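Side-chain contacts in putative oxidoreductase (PDB 3C24), which is of unproven function but probably catalyses an oxidation-reduction reaction using a nicotinamide adenine dinucleotide cofactor: residues H208-C213 with D226-H231; L190-S195 with K277-L282; A237-Y242 with A250-M255. All coordinates share one frame; numbering follows the deposited sequence.

Contact 1 of 3, residues H208-C213 with D226-H231. With SO4 (sulfate ion), chain F.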
loop_
_atom_site.group_PDB
_atom_site.type_symbol
_atom_site.label_atom_id
_atom_site.label_comp_id
_atom_site.label_asym_id
_atom_site.label_seq_id
_atom_site.Cartn_x
_atom_site.Cartn_y
_atom_site.Cartn_z
ATOM N N HIS A 208 9.530 9.096 -2.964
ATOM C CA HIS A 208 10.841 9.674 -3.134
ATOM C C HIS A 208 11.866 8.625 -3.553
ATOM O O HIS A 208 12.870 8.955 -4.198
ATOM C CB HIS A 208 11.314 10.405 -1.899
ATOM C CG HIS A 208 10.558 11.682 -1.651
ATOM N ND1 HIS A 208 10.646 12.386 -0.470
ATOM C CD2 HIS A 208 9.673 12.357 -2.428
ATOM C CE1 HIS A 208 9.878 13.461 -0.546
ATOM N NE2 HIS A 208 9.281 13.474 -1.724
ATOM N N ALA A 209 11.585 7.364 -3.251
ATOM C CA ALA A 209 12.497 6.277 -3.653
ATOM C C ALA A 209 12.349 6.047 -5.175
ATOM O O ALA A 209 13.313 5.810 -5.899
ATOM C CB ALA A 209 12.250 5.031 -2.858
ATOM N N VAL A 210 11.116 6.148 -5.659
ATOM C CA VAL A 210 10.875 6.088 -7.099
ATOM C C VAL A 210 11.635 7.266 -7.770
ATOM O O VAL A 210 12.328 7.118 -8.814
ATOM C CB VAL A 210 9.355 6.039 -7.448
ATOM C CG1 VAL A 210 9.116 6.344 -9.001
ATOM C CG2 VAL A 210 8.769 4.692 -6.959
ATOM N N ASP A 211 11.529 8.440 -7.162
ATOM C CA ASP A 211 12.191 9.653 -7.690
ATOM C C ASP A 211 13.714 9.474 -7.755
ATOM O O ASP A 211 14.401 9.828 -8.716
ATOM C CB ASP A 211 11.924 10.893 -6.833
ATOM C CG ASP A 211 10.488 11.329 -6.806
ATOM O OD1 ASP A 211 9.708 10.995 -7.731
ATOM O OD2 ASP A 211 10.144 12.036 -5.809
ATOM N N GLU A 212 14.257 8.823 -6.738
ATOM C CA GLU A 212 15.682 8.561 -6.692
ATOM C C GLU A 212 16.138 7.652 -7.845
ATOM O O GLU A 212 17.189 7.882 -8.534
ATOM C CB GLU A 212 16.053 7.998 -5.315
ATOM C CG GLU A 212 17.533 7.641 -5.104
ATOM C CD GLU A 212 18.403 8.813 -4.701
ATOM O OE1 GLU A 212 17.924 9.990 -4.780
ATOM O OE2 GLU A 212 19.567 8.578 -4.335
ATOM N N CYS A 213 15.338 6.633 -8.099
ATOM C CA CYS A 213 15.623 5.692 -9.196
ATOM C C CYS A 213 15.753 6.411 -10.528
ATOM O O CYS A 213 16.692 6.204 -11.294
ATOM C CB CYS A 213 14.561 4.611 -9.279
ATOM S SG CYS A 213 14.661 3.400 -7.935
ATOM N N ASP A 226 6.052 1.399 -11.938
ATOM C CA ASP A 226 5.441 0.082 -12.147
ATOM C C ASP A 226 6.001 -0.925 -11.148
ATOM O O ASP A 226 5.259 -1.695 -10.539
ATOM C CB ASP A 226 5.666 -0.455 -13.578
ATOM C CG ASP A 226 4.789 0.247 -14.622
ATOM O OD1 ASP A 226 3.853 0.991 -14.253
ATOM O OD2 ASP A 226 5.073 0.077 -15.824
ATOM N N PHE A 227 7.312 -0.881 -10.962
ATOM C CA PHE A 227 7.996 -1.826 -10.071
ATOM C C PHE A 227 7.551 -1.606 -8.606
ATOM O O PHE A 227 7.190 -2.546 -7.893
ATOM C CB PHE A 227 9.525 -1.728 -10.220
ATOM C CG PHE A 227 10.240 -2.944 -9.710
ATOM C CD1 PHE A 227 10.482 -3.978 -10.525
ATOM C CD2 PHE A 227 10.673 -3.020 -8.375
ATOM C CE1 PHE A 227 11.107 -5.127 -10.059
ATOM C CE2 PHE A 227 11.295 -4.202 -7.943
ATOM C CZ PHE A 227 11.507 -5.192 -8.802
HETATM N N MSE A 228 7.528 -0.334 -8.178
HETATM C CA MSE A 228 7.107 0.016 -6.840
HETATM C C MSE A 228 5.673 -0.327 -6.588
HETATM O O MSE A 228 5.356 -0.943 -5.569
HETATM C CB MSE A 228 7.346 1.508 -6.570
HETATM C CG MSE A 228 6.839 1.998 -5.234
HETATM SE SE MSE A 228 7.605 1.150 -3.671
HETATM C CE MSE A 228 9.242 2.239 -3.627
ATOM N N ILE A 229 4.792 0.051 -7.485
ATOM C CA ILE A 229 3.381 -0.130 -7.215
ATOM C C ILE A 229 2.986 -1.623 -7.207
ATOM O O ILE A 229 2.095 -2.040 -6.447
ATOM C CB ILE A 229 2.525 0.711 -8.183
ATOM C CG1 ILE A 229 2.748 2.189 -7.806
ATOM C CG2 ILE A 229 1.037 0.401 -8.059
ATOM C CD1 ILE A 229 2.004 2.594 -6.490
ATOM N N GLY A 230 3.628 -2.388 -8.066
ATOM C CA GLY A 230 3.467 -3.836 -8.079
ATOM C C GLY A 230 4.007 -4.494 -6.823
ATOM O O GLY A 230 3.400 -5.437 -6.267
ATOM N N HIS A 231 5.153 -3.988 -6.324
ATOM C CA HIS A 231 5.730 -4.553 -5.135
ATOM C C HIS A 231 4.961 -4.204 -3.881
ATOM O O HIS A 231 4.882 -4.987 -2.953
ATOM C CB HIS A 231 7.215 -4.282 -5.070
ATOM C CG HIS A 231 7.973 -5.247 -5.907
ATOM N ND1 HIS A 231 7.975 -5.208 -7.291
ATOM C CD2 HIS A 231 8.668 -6.364 -5.562
ATOM C CE1 HIS A 231 8.671 -6.235 -7.754
ATOM N NE2 HIS A 231 9.091 -6.961 -6.730
HETATM S S SO4 F . 13.263 13.031 1.913
HETATM O O1 SO4 F . 12.775 14.053 2.847
HETATM O O2 SO4 F . 12.173 12.040 1.645
HETATM O O3 SO4 F . 13.587 13.701 0.690
HETATM O O4 SO4 F . 14.376 12.407 2.590
#

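Contact 2 of 3, residues L190-S195 with K277-L282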
loop_
_atom_site.group_PDB
_atom_site.type_symbol
_atom_site.label_atom_id
_atom_site.label_comp_id
_atom_site.label_asym_id
_atom_site.label_seq_id
_atom_site.Cartn_x
_atom_site.Cartn_y
_atom_site.Cartn_z
ATOM N N LEU A 190 -4.117 6.462 16.894
ATOM C CA LEU A 190 -4.455 6.015 15.531
ATOM C C LEU A 190 -4.240 7.174 14.554
ATOM O O LEU A 190 -3.651 7.003 13.486
ATOM C CB LEU A 190 -5.858 5.453 15.458
ATOM C CG LEU A 190 -6.127 4.130 16.174
ATOM C CD1 LEU A 190 -7.618 3.744 16.058
ATOM C CD2 LEU A 190 -5.259 3.001 15.622
ATOM N N GLU A 191 -4.736 8.349 14.921
ATOM C CA GLU A 191 -4.563 9.566 14.127
ATOM C C GLU A 191 -4.491 10.749 15.095
ATOM O O GLU A 191 -5.447 11.010 15.764
ATOM C CB GLU A 191 -5.678 9.722 13.106
ATOM C CG GLU A 191 -7.036 9.874 13.674
ATOM C CD GLU A 191 -7.478 11.333 13.846
ATOM O OE1 GLU A 191 -6.805 12.276 13.376
ATOM O OE2 GLU A 191 -8.527 11.496 14.455
ATOM N N PRO A 192 -3.385 11.492 15.090
ATOM C CA PRO A 192 -2.334 11.448 14.058
ATOM C C PRO A 192 -1.200 10.411 14.131
ATOM O O PRO A 192 -0.379 10.345 13.226
ATOM C CB PRO A 192 -1.736 12.858 14.169
ATOM C CG PRO A 192 -1.876 13.163 15.676
ATOM C CD PRO A 192 -3.197 12.617 16.034
ATOM N N GLY A 193 -1.188 9.562 15.140
ATOM C CA GLY A 193 -0.094 8.623 15.316
ATOM C C GLY A 193 0.177 7.646 14.205
ATOM O O GLY A 193 1.123 7.776 13.418
ATOM N N LEU A 194 -0.726 6.704 14.075
ATOM C CA LEU A 194 -0.521 5.658 13.090
ATOM C C LEU A 194 -0.623 6.224 11.674
ATOM O O LEU A 194 0.206 5.953 10.812
ATOM C CB LEU A 194 -1.498 4.503 13.366
ATOM C CG LEU A 194 -1.274 3.140 12.776
ATOM C CD1 LEU A 194 0.036 2.529 13.335
ATOM C CD2 LEU A 194 -2.566 2.310 13.076
ATOM N N SER A 195 -1.587 7.118 11.452
ATOM C CA SER A 195 -1.866 7.614 10.111
ATOM C C SER A 195 -0.825 8.607 9.606
ATOM O O SER A 195 -0.357 8.541 8.439
ATOM C CB SER A 195 -3.267 8.283 10.049
ATOM O OG SER A 195 -3.356 9.447 10.804
ATOM N N LYS A 277 0.850 13.778 21.275
ATOM C CA LYS A 277 0.308 15.064 21.752
ATOM C C LYS A 277 1.029 16.250 21.091
ATOM O O LYS A 277 0.420 17.259 20.758
ATOM C CB LYS A 277 0.379 15.200 23.267
ATOM C CG LYS A 277 -0.403 16.415 23.731
ATOM C CD LYS A 277 -0.567 16.507 25.199
ATOM C CE LYS A 277 -1.394 17.780 25.514
ATOM N NZ LYS A 277 -1.034 18.358 26.818
ATOM N N GLN A 278 2.328 16.121 20.884
ATOM C CA GLN A 278 3.068 17.178 20.179
ATOM C C GLN A 278 2.579 17.343 18.747
ATOM O O GLN A 278 2.454 18.466 18.270
ATOM C CB GLN A 278 4.578 16.906 20.182
ATOM C CG GLN A 278 5.145 17.035 21.547
ATOM C CD GLN A 278 6.589 16.545 21.629
ATOM O OE1 GLN A 278 7.185 16.223 20.632
ATOM N NE2 GLN A 278 7.135 16.488 22.829
ATOM N N ALA A 279 2.300 16.225 18.081
ATOM C CA ALA A 279 1.791 16.242 16.698
ATOM C C ALA A 279 0.407 16.903 16.676
ATOM O O ALA A 279 0.088 17.737 15.812
ATOM C CB ALA A 279 1.727 14.862 16.126
ATOM N N ALA A 280 -0.405 16.556 17.667
ATOM C CA ALA A 280 -1.769 17.094 17.777
ATOM C C ALA A 280 -1.729 18.626 17.948
ATOM O O ALA A 280 -2.474 19.373 17.324
ATOM C CB ALA A 280 -2.537 16.402 18.934
ATOM N N GLU A 281 -0.801 19.083 18.763
ATOM C CA GLU A 281 -0.643 20.499 19.000
ATOM C C GLU A 281 -0.216 21.206 17.713
ATOM O O GLU A 281 -0.675 22.301 17.368
ATOM C CB GLU A 281 0.366 20.706 20.132
ATOM C CG GLU A 281 -0.179 20.296 21.467
ATOM C CD GLU A 281 0.888 20.140 22.506
ATOM O OE1 GLU A 281 2.078 20.187 22.129
ATOM O OE2 GLU A 281 0.548 19.948 23.692
ATOM N N LEU A 282 0.626 20.535 16.965
ATOM C CA LEU A 282 1.125 21.098 15.743
ATOM C C LEU A 282 -0.035 21.301 14.775
ATOM O O LEU A 282 -0.218 22.376 14.157
ATOM C CB LEU A 282 2.184 20.151 15.170
ATOM C CG LEU A 282 3.167 20.547 14.101
ATOM C CD1 LEU A 282 3.878 21.826 14.494
ATOM C CD2 LEU A 282 4.153 19.384 13.948
#

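Contact 3 of 3, residues A237-Y242 with A250-M255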
loop_
_atom_site.group_PDB
_atom_site.type_symbol
_atom_site.label_atom_id
_atom_site.label_comp_id
_atom_site.label_asym_id
_atom_site.label_seq_id
_atom_site.Cartn_x
_atom_site.Cartn_y
_atom_site.Cartn_z
ATOM N N ALA A 237 0.055 -7.262 0.637
ATOM C CA ALA A 237 -0.854 -8.416 0.642
ATOM C C ALA A 237 -0.268 -9.554 1.494
ATOM O O ALA A 237 -0.958 -10.141 2.328
ATOM C CB ALA A 237 -1.181 -8.923 -0.777
HETATM N N MSE A 238 1.015 -9.836 1.302
HETATM C CA MSE A 238 1.670 -10.931 2.056
HETATM C C MSE A 238 1.784 -10.596 3.537
HETATM O O MSE A 238 1.441 -11.414 4.390
HETATM C CB MSE A 238 3.048 -11.280 1.477
HETATM C CG MSE A 238 2.908 -11.877 0.138
HETATM SE SE MSE A 238 4.594 -12.656 -0.528
HETATM C CE MSE A 238 5.529 -11.034 -0.591
ATOM N N TRP A 239 2.205 -9.372 3.830
ATOM C CA TRP A 239 2.435 -9.012 5.211
ATOM C C TRP A 239 1.174 -8.910 6.046
ATOM O O TRP A 239 1.220 -9.111 7.297
ATOM C CB TRP A 239 3.326 -7.766 5.322
ATOM C CG TRP A 239 4.729 -8.125 5.626
ATOM C CD1 TRP A 239 5.305 -8.149 6.855
ATOM C CD2 TRP A 239 5.734 -8.520 4.709
ATOM N NE1 TRP A 239 6.598 -8.521 6.756
ATOM C CE2 TRP A 239 6.898 -8.760 5.451
ATOM C CE3 TRP A 239 5.761 -8.716 3.338
ATOM C CZ2 TRP A 239 8.073 -9.182 4.872
ATOM C CZ3 TRP A 239 6.932 -9.129 2.759
ATOM C CH2 TRP A 239 8.070 -9.369 3.527
ATOM N N PHE A 240 0.083 -8.534 5.396
ATOM C CA PHE A 240 -1.240 -8.316 6.073
ATOM C C PHE A 240 -2.209 -9.506 5.915
ATOM O O PHE A 240 -3.387 -9.417 6.239
ATOM C CB PHE A 240 -1.849 -6.996 5.670
ATOM C CG PHE A 240 -1.212 -5.791 6.332
ATOM C CD1 PHE A 240 -1.669 -5.324 7.549
ATOM C CD2 PHE A 240 -0.148 -5.156 5.769
ATOM C CE1 PHE A 240 -1.078 -4.186 8.141
ATOM C CE2 PHE A 240 0.432 -4.066 6.361
ATOM C CZ PHE A 240 -0.037 -3.593 7.560
ATOM N N GLY A 241 -1.679 -10.606 5.416
ATOM C CA GLY A 241 -2.454 -11.883 5.306
ATOM C C GLY A 241 -3.515 -12.012 4.232
ATOM O O GLY A 241 -4.472 -12.792 4.360
ATOM N N TYR A 242 -3.355 -11.250 3.169
ATOM C CA TYR A 242 -4.263 -11.287 2.035
ATOM C C TYR A 242 -3.773 -12.309 1.049
ATOM O O TYR A 242 -4.512 -12.790 0.186
ATOM C CB TYR A 242 -4.368 -9.923 1.361
ATOM C CG TYR A 242 -5.164 -8.972 2.151
ATOM C CD1 TYR A 242 -4.574 -8.146 3.080
ATOM C CD2 TYR A 242 -6.535 -8.889 1.969
ATOM C CE1 TYR A 242 -5.328 -7.291 3.817
ATOM C CE2 TYR A 242 -7.294 -8.033 2.704
ATOM C CZ TYR A 242 -6.687 -7.220 3.606
ATOM O OH TYR A 242 -7.419 -6.354 4.349
ATOM N N ALA A 250 15.981 -15.146 1.966
ATOM C CA ALA A 250 16.592 -14.478 0.813
ATOM C C ALA A 250 16.161 -13.036 0.817
ATOM O O ALA A 250 16.951 -12.097 0.968
ATOM C CB ALA A 250 16.142 -15.129 -0.472
ATOM N N ALA A 251 14.858 -12.904 0.641
ATOM C CA ALA A 251 14.186 -11.611 0.639
ATOM C C ALA A 251 14.103 -11.194 2.066
ATOM O O ALA A 251 14.369 -10.046 2.439
ATOM C CB ALA A 251 12.799 -11.730 0.073
ATOM N N LEU A 252 13.714 -12.173 2.862
ATOM C CA LEU A 252 13.551 -11.976 4.295
ATOM C C LEU A 252 14.905 -11.892 4.879
ATOM O O LEU A 252 15.244 -10.965 5.621
ATOM C CB LEU A 252 12.814 -13.136 4.947
ATOM C CG LEU A 252 11.294 -13.131 4.761
ATOM C CD1 LEU A 252 10.649 -14.352 5.429
ATOM C CD2 LEU A 252 10.703 -11.823 5.316
ATOM N N ARG A 253 15.637 -12.937 4.528
ATOM C CA ARG A 253 17.040 -13.143 4.926
ATOM C C ARG A 253 17.896 -12.003 4.416
ATOM O O ARG A 253 18.861 -12.221 3.679
ATOM C CB ARG A 253 17.566 -14.477 4.384
ATOM N N LEU A 254 17.550 -10.811 4.904
ATOM C CA LEU A 254 18.093 -9.543 4.440
ATOM C C LEU A 254 17.465 -8.333 5.191
ATOM O O LEU A 254 17.927 -7.187 5.153
ATOM C CB LEU A 254 17.719 -9.467 2.956
ATOM C CG LEU A 254 18.286 -8.473 1.964
ATOM C CD1 LEU A 254 19.790 -8.684 1.799
ATOM C CD2 LEU A 254 17.559 -8.700 0.655
HETATM N N MSE A 255 16.380 -8.651 5.879
HETATM C CA MSE A 255 15.537 -7.699 6.578
HETATM C C MSE A 255 16.243 -6.867 7.619
HETATM O O MSE A 255 15.979 -5.664 7.752
HETATM C CB MSE A 255 14.363 -8.454 7.252
HETATM C CG MSE A 255 13.358 -7.561 7.986
HETATM SE SE MSE A 255 12.345 -6.414 6.804
HETATM C CE MSE A 255 10.965 -7.675 6.040
#

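Contact 1 of 3, residues H208-C213 with D226-H231
Val210 and Met228, the latter built as selenomethionine, carry the contact between helix 184-217 and helix 221-239. Val210 touches with one branch: its CG2 lies 3.5 Å from CB of Met228 and 3.7 Å from CG of Met228. With CG1 of Val210 anti to the backbone N (chi1 166°), CG2 is left beside that N and faces the neighbouring helix. Met228 starts out with CG anti to its own N, then bends at both chi2 and chi3. This folded chain brings CE of Met228 to 4.2 Å from CB of Ala209, so one side chain meets two successive residues. The two helices follow one another in the chain, joined by a short turn, and belong to the helical C-terminal part related to 6-phosphogluconate dehydrogenase; Leu194 of the second subunit packs on both Ala209 and Met228. On helix 221-239 itself, His231 ND1 donates to Phe227 O (2.8 Å), which also accepts from His231 N on the opposite face of its carbonyl plane. That bond, bent at 140°, restrains the rotation of the His231 ring, whose CE1 sits 3.2 Å above the Phe227 ring, near its rim. His208 ND1 gives a nearly straight bond (168°), in the plane of its ring, to sulfate O2. Lys259, Trp267 and Arg268 of the second subunit bind the same ion, probably a guest from the crystallisation liquor.

Contact 2 of 3, residues L190-S195 with K277-L282
A cis peptide bond before Pro192 and a C-gamma endo pucker place the ring of this proline against the helix of Ala279 and Ala280. Glu191, with extended backbone torsions (phi -148°, psi 120°), takes the chain out of helical geometry just ahead of it. Pro192 has no N-H to offer to the preceding turn, and helix 184-217 is kinked here; a wider pi-type turn spans the break, closed by Ser195 N to Leu190 O at 2.9 Å. The proline CB points at helix 273-284, and CG makes the approach. CG of Pro192 stands 4.0 Å from the methyl CB of Ala279 and 4.2 Å from the backbone N of Ala280. Small alanines let the backbones come close, with the CA atoms of Pro192 and Ala280 6.8 Å apart. Helix 103-107 packs on the same C-terminal helix through Ala107, while Glu191 OE2 accepts a bond from Ala102 N, tying the kink to the Rossmann-type part of the chain. Across the two helices the chemistry is consistent with a fit set by shape rather than by charge or directed bonds: a rigid proline ring on an alanine methyl and a nearby backbone, all buried.

Contact 3 of 3, residues A237-Y242 with A250-M255
Leu252 O accepts a 2.6 Å hydrogen bond from Met255 N, linking the two residues whose side chains meet Trp239. The bond spans from the loop to the first residue of helix 255-262. Met255, a selenomethionine, sets out with CG anti to its backbone N (chi1 -178°), then bends at chi2 and chi3, which carries CE of Met255 to 3.5 Å from CZ2 of Trp239. Leu252 and the indole run past each other in opposite directions, the branch CD2 of Leu252 reaching 3.8 Å from CZ2 of Trp239 and 4.0 Å from CH2 of Trp239. Both methyls thus crowd one corner of the benzo ring and approach it obliquely. Trp239 is turned to them by an unusual first torsion (chi1 -100°). Its NE1, which shares the neighbour CE2 with CZ2, hydrogen-bonds to Glu204 OE1 of the second subunit, and Lys245 makes a cation-pi contact with the indole. Met200 of the second subunit packs on both Trp239 and Met255. With an alanine here instead of Trp239, Leu252 CD2 and Met255 CE would probably lose the indole they pack on, and Glu204 of the second subunit its N-H partner. Just after Trp239 the helix ends: Tyr242 N bonds to Ala237 O at 2.8 Å, and Gly241 N makes a weak bond to Met238 O. With Gly241 at positive phi (74°), this is a Schellman motif, the C-terminal stop of helix 221-239, and the tryptophan contact sits in its last helical turn.

Following the chain from the N terminus, the Rossmann-type part comes first, and the long helix 184-217 then opens contact 2 at 190-195. Further along that helix 208-213 begins contact 1, which closes a short loop at 226-231 and so joins the long helix to helix 221-239. Contact 3, in series with contact 1, ties the end of helix 221-239 to the loop before helix 255-262, closing at 250-255. Only with 277-282 does contact 2 close, joining the long helix to the last one, so both others nest inside its loop and none cross. The centres of contacts 1 and 2 lie about 27 Å apart. All three touch the second subunit.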